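Local coordinates for protein P47 (Clostridium botulinum, PDB 6EKT), which belongs to the TULIP P47 family, resembles tubular lipid-binding proteins, and may be part of a progenitor complex protecting botulinum neurotoxin in the gut, at residues A[39-53]-A[63-75]. Residues are numbered along the deposited sequence; the frame is centred on the assembly and turned at random.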
# COMPACT_ATOMS: atom_id res chain seq x y z
N ASN A 39 7.44 11.15 -15.11
CA ASN A 39 8.20 11.78 -16.19
C ASN A 39 7.36 12.74 -17.01
O ASN A 39 7.86 13.80 -17.43
CB ASN A 39 8.85 10.72 -17.08
CG ASN A 39 10.25 10.34 -16.60
OD1 ASN A 39 10.87 11.08 -15.84
ND2 ASN A 39 10.75 9.21 -17.06
N LYS A 40 6.09 12.40 -17.18
CA LYS A 40 5.13 13.25 -17.88
C LYS A 40 4.99 14.59 -17.17
O LYS A 40 5.08 15.65 -17.81
CB LYS A 40 3.76 12.57 -17.99
CG LYS A 40 3.60 11.75 -19.27
CD LYS A 40 2.20 11.15 -19.43
CE LYS A 40 2.28 9.89 -20.28
NZ LYS A 40 0.95 9.40 -20.74
N HIS A 41 4.81 14.55 -15.86
CA HIS A 41 4.67 15.75 -15.05
C HIS A 41 5.99 16.51 -14.85
O HIS A 41 5.99 17.75 -14.83
CB HIS A 41 4.04 15.41 -13.71
CG HIS A 41 2.67 14.83 -13.83
ND1 HIS A 41 2.34 13.58 -13.35
CD2 HIS A 41 1.53 15.33 -14.37
CE1 HIS A 41 1.07 13.34 -13.58
NE2 HIS A 41 0.55 14.38 -14.20
N LEU A 42 7.09 15.78 -14.71
CA LEU A 42 8.41 16.42 -14.61
C LEU A 42 8.78 17.21 -15.88
O LEU A 42 9.26 18.35 -15.78
CB LEU A 42 9.50 15.38 -14.27
CG LEU A 42 10.93 15.86 -14.05
CD1 LEU A 42 11.06 16.95 -13.01
CD2 LEU A 42 11.79 14.65 -13.68
N LYS A 43 8.55 16.60 -17.04
CA LYS A 43 8.71 17.25 -18.35
C LYS A 43 7.89 18.54 -18.48
O LYS A 43 8.41 19.56 -18.96
CB LYS A 43 8.37 16.30 -19.51
CG LYS A 43 8.78 16.80 -20.90
CD LYS A 43 7.93 16.25 -22.04
CE LYS A 43 8.10 14.75 -22.29
NZ LYS A 43 9.49 14.29 -22.63
N GLU A 44 6.61 18.49 -18.09
CA GLU A 44 5.74 19.68 -18.05
C GLU A 44 6.35 20.75 -17.14
O GLU A 44 6.40 21.91 -17.51
CB GLU A 44 4.31 19.33 -17.59
CG GLU A 44 3.47 18.57 -18.63
CD GLU A 44 2.23 17.86 -18.07
OE1 GLU A 44 2.13 17.56 -16.85
OE2 GLU A 44 1.34 17.56 -18.89
N TYR A 45 6.84 20.33 -15.97
CA TYR A 45 7.43 21.25 -14.99
C TYR A 45 8.66 21.96 -15.54
O TYR A 45 8.77 23.17 -15.36
CB TYR A 45 7.80 20.52 -13.70
CG TYR A 45 8.28 21.44 -12.59
CD1 TYR A 45 7.38 21.99 -11.67
CD2 TYR A 45 9.65 21.76 -12.45
CE1 TYR A 45 7.82 22.83 -10.65
CE2 TYR A 45 10.09 22.60 -11.44
CZ TYR A 45 9.17 23.13 -10.54
OH TYR A 45 9.60 23.96 -9.53
N ILE A 46 9.57 21.21 -16.16
CA ILE A 46 10.79 21.79 -16.77
C ILE A 46 10.47 22.75 -17.94
O ILE A 46 11.00 23.87 -17.99
CB ILE A 46 11.83 20.70 -17.15
CG1 ILE A 46 12.33 19.94 -15.90
CG2 ILE A 46 13.03 21.28 -17.90
CD1 ILE A 46 12.99 20.79 -14.82
N THR A 47 9.61 22.30 -18.86
CA THR A 47 9.15 23.12 -19.99
C THR A 47 8.42 24.40 -19.53
O THR A 47 8.80 25.50 -19.93
CB THR A 47 8.28 22.29 -20.98
OG1 THR A 47 9.06 21.19 -21.48
CG2 THR A 47 7.79 23.14 -22.17
N LYS A 48 7.39 24.25 -18.69
CA LYS A 48 6.52 25.38 -18.30
C LYS A 48 7.28 26.49 -17.55
O LYS A 48 6.91 27.67 -17.64
CB LYS A 48 5.32 24.91 -17.46
CG LYS A 48 4.09 25.78 -17.62
CD LYS A 48 3.10 25.68 -16.47
CE LYS A 48 2.15 26.87 -16.54
NZ LYS A 48 1.09 26.82 -15.49
N ASN A 49 8.33 26.12 -16.83
CA ASN A 49 9.07 27.08 -16.01
C ASN A 49 10.34 27.63 -16.69
O ASN A 49 11.01 28.51 -16.12
CB ASN A 49 9.39 26.47 -14.64
CG ASN A 49 8.19 26.48 -13.71
OD1 ASN A 49 7.78 27.53 -13.22
ND2 ASN A 49 7.63 25.30 -13.46
N ASN A 50 10.64 27.12 -17.89
CA ASN A 50 11.82 27.50 -18.70
C ASN A 50 13.09 27.62 -17.87
O ASN A 50 13.76 28.66 -17.86
CB ASN A 50 11.56 28.79 -19.49
CG ASN A 50 10.36 28.68 -20.40
OD1 ASN A 50 10.47 28.22 -21.54
ND2 ASN A 50 9.21 29.10 -19.90
N ILE A 51 13.41 26.53 -17.18
CA ILE A 51 14.49 26.49 -16.20
C ILE A 51 15.83 26.75 -16.86
O ILE A 51 16.23 26.05 -17.81
CB ILE A 51 14.51 25.14 -15.43
CG1 ILE A 51 13.14 24.83 -14.79
CG2 ILE A 51 15.65 25.11 -14.42
CD1 ILE A 51 12.73 25.72 -13.64
N GLN A 52 16.51 27.78 -16.37
CA GLN A 52 17.92 28.00 -16.67
C GLN A 52 18.75 28.22 -15.40
O GLN A 52 18.30 28.90 -14.47
CB GLN A 52 18.13 29.10 -17.72
CG GLN A 52 17.78 30.53 -17.31
CD GLN A 52 18.42 31.55 -18.24
OE1 GLN A 52 19.37 32.24 -17.87
NE2 GLN A 52 17.93 31.62 -19.47
N PHE A 53 19.93 27.60 -15.37
CA PHE A 53 20.85 27.72 -14.25
C PHE A 53 22.04 28.56 -14.70
O PHE A 53 22.70 28.22 -15.70
CB PHE A 53 21.36 26.33 -13.77
CG PHE A 53 20.33 25.47 -13.05
CD1 PHE A 53 19.04 25.93 -12.72
CD2 PHE A 53 20.68 24.16 -12.68
CE1 PHE A 53 18.14 25.10 -12.05
CE2 PHE A 53 19.78 23.34 -12.00
CZ PHE A 53 18.51 23.80 -11.69
N GLU A 63 32.42 30.96 -15.34
CA GLU A 63 30.97 31.08 -15.51
C GLU A 63 30.36 29.89 -16.25
O GLU A 63 31.03 29.21 -17.02
CB GLU A 63 30.61 32.41 -16.19
CG GLU A 63 31.04 32.52 -17.63
CD GLU A 63 31.06 33.95 -18.14
OE1 GLU A 63 29.98 34.54 -18.37
OE2 GLU A 63 32.17 34.48 -18.34
N ILE A 64 29.07 29.65 -16.00
CA ILE A 64 28.32 28.58 -16.65
C ILE A 64 26.85 29.00 -16.81
O ILE A 64 26.28 29.66 -15.94
CB ILE A 64 28.46 27.22 -15.90
CG1 ILE A 64 27.69 26.11 -16.64
CG2 ILE A 64 28.05 27.34 -14.43
CD1 ILE A 64 28.01 24.70 -16.18
N LYS A 65 26.27 28.64 -17.96
CA LYS A 65 24.86 28.87 -18.24
C LYS A 65 24.29 27.60 -18.86
O LYS A 65 24.88 27.06 -19.80
CB LYS A 65 24.69 30.04 -19.23
CG LYS A 65 23.26 30.25 -19.72
CD LYS A 65 23.18 31.52 -20.56
CE LYS A 65 21.77 31.72 -21.08
NZ LYS A 65 21.79 32.94 -21.94
N MET A 66 23.15 27.14 -18.32
CA MET A 66 22.46 25.93 -18.80
C MET A 66 20.97 26.18 -18.94
O MET A 66 20.28 26.46 -17.95
CB MET A 66 22.71 24.74 -17.86
CG MET A 66 24.14 24.21 -17.82
SD MET A 66 24.45 22.83 -16.70
CE MET A 66 24.28 23.57 -15.09
N VAL A 67 20.47 26.06 -20.17
CA VAL A 67 19.03 26.07 -20.42
C VAL A 67 18.64 24.64 -20.81
O VAL A 67 19.16 24.09 -21.80
CB VAL A 67 18.60 27.11 -21.51
CG1 VAL A 67 17.09 27.34 -21.48
CG2 VAL A 67 19.33 28.45 -21.33
N PHE A 68 17.74 24.04 -20.04
CA PHE A 68 17.40 22.62 -20.18
C PHE A 68 16.33 22.31 -21.22
O PHE A 68 15.30 22.99 -21.31
CB PHE A 68 17.02 22.00 -18.83
CG PHE A 68 18.11 22.09 -17.80
CD1 PHE A 68 19.23 21.26 -17.87
CD2 PHE A 68 18.02 22.99 -16.74
CE1 PHE A 68 20.23 21.33 -16.90
CE2 PHE A 68 19.02 23.08 -15.78
CZ PHE A 68 20.13 22.25 -15.86
N ASP A 69 16.60 21.27 -22.00
CA ASP A 69 15.62 20.62 -22.88
C ASP A 69 14.48 20.01 -22.04
O ASP A 69 13.30 20.27 -22.29
CB ASP A 69 16.33 19.54 -23.69
CG ASP A 69 15.86 19.46 -25.12
OD1 ASP A 69 14.77 18.90 -25.37
OD2 ASP A 69 16.59 19.94 -26.01
N ASN A 70 14.87 19.22 -21.03
CA ASN A 70 13.97 18.39 -20.22
C ASN A 70 14.78 17.84 -19.05
O ASN A 70 16.01 17.94 -19.06
CB ASN A 70 13.44 17.23 -21.06
CG ASN A 70 12.29 16.52 -20.38
OD1 ASN A 70 11.73 17.03 -19.42
ND2 ASN A 70 11.93 15.34 -20.87
N TRP A 71 14.10 17.31 -18.03
CA TRP A 71 14.72 16.39 -17.06
C TRP A 71 13.90 15.12 -17.13
O TRP A 71 12.66 15.18 -17.17
CB TRP A 71 14.69 16.93 -15.62
CG TRP A 71 15.65 18.03 -15.28
CD1 TRP A 71 16.35 18.85 -16.14
CD2 TRP A 71 15.97 18.48 -13.96
NE1 TRP A 71 17.12 19.75 -15.43
CE2 TRP A 71 16.89 19.56 -14.09
CE3 TRP A 71 15.58 18.07 -12.67
CZ2 TRP A 71 17.43 20.23 -12.99
CZ3 TRP A 71 16.11 18.75 -11.57
CH2 TRP A 71 17.04 19.81 -11.74
N GLU A 72 14.56 13.96 -17.16
CA GLU A 72 13.87 12.68 -17.33
C GLU A 72 14.49 11.63 -16.42
O GLU A 72 15.70 11.41 -16.46
CB GLU A 72 13.94 12.20 -18.78
CG GLU A 72 13.34 10.81 -19.03
CD GLU A 72 13.73 10.19 -20.37
OE1 GLU A 72 14.55 10.76 -21.11
OE2 GLU A 72 13.19 9.10 -20.70
N ILE A 73 13.64 10.99 -15.61
CA ILE A 73 14.04 9.89 -14.73
C ILE A 73 14.32 8.67 -15.59
O ILE A 73 13.59 8.39 -16.53
CB ILE A 73 12.93 9.54 -13.70
CG1 ILE A 73 12.55 10.78 -12.88
CG2 ILE A 73 13.35 8.37 -12.78
CD1 ILE A 73 11.17 10.68 -12.24
N ILE A 74 15.40 7.96 -15.25
CA ILE A 74 15.77 6.70 -15.90
C ILE A 74 16.08 5.66 -14.82
O ILE A 74 16.20 6.02 -13.64
CB ILE A 74 16.96 6.88 -16.90
CG1 ILE A 74 18.25 7.36 -16.20
CG2 ILE A 74 16.56 7.81 -18.05
CD1 ILE A 74 19.48 7.44 -17.09
N ASN A 75 16.21 4.40 -15.20
CA ASN A 75 16.49 3.34 -14.23
C ASN A 75 17.93 3.38 -13.73
O ASN A 75 18.76 4.11 -14.27
CB ASN A 75 16.12 1.95 -14.78
CG ASN A 75 14.61 1.73 -14.81
OD1 ASN A 75 13.87 2.27 -13.98
ND2 ASN A 75 14.15 0.94 -15.76
O HOH W 1 10.64 13.75 -18.28
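Met66 and Phe53 meet as a hydrogen-bonded pair of an antiparallel hairpin, a worked example of one segment packing first on a strand and then on a helix. Phe53 N reaches Met66 O at 2.8 Å, and Met66 N returns the bond to Phe53 O. On the same face as Phe53, Met66 CE lies at the edge of the phenylalanine ring. On the other face the side chains of Val67 and Gln52 lie side by side, with Val67 CG2 3.9 Å from Gln52 CB. At Phe68 the pairing fades to a weak bond from its N to Ile51 O. The Phe68 ring turns its edge, led by CE2, onto the face of Phe53 in a T-shaped stack, the centroids 5.1 Å apart and the planes at 85°. Beyond Phe68 the chain leaves the strand and runs back along helix 35-49, whose C-terminal end Asn50 closes with positive phi in a Schellman motif. Trp71 offers a ring face to Ile46 CD1, 3.9 Å from the centroid of the five-membered ring in a CH-pi contact; with CG1 beside the backbone N (chi1 -62°), Ile46 sends this branch to the indole and CG2 to Asn70 CA. Trp71 CZ2 meets Phe53 CZ at 3.9 Å, and Trp71 NE1 lies over the centre of one Phe68 face. A water donates to Trp71 O and Asn39 O, while Trp71 N is buried with no partner in the model. The Asn39 amide bonds Ile73 twice: OD1 accepts from Ile73 N at 2.8 Å, while ND2 gives a nearly straight bond (172°) to Ile73 O. Strands 52-57 and 72-74 edge different antiparallel sheets, which this contact bridges; aromatic and apolar packing dominates its middle, and directional bonds at its two ends are consistent with setting how the segments lie against each other.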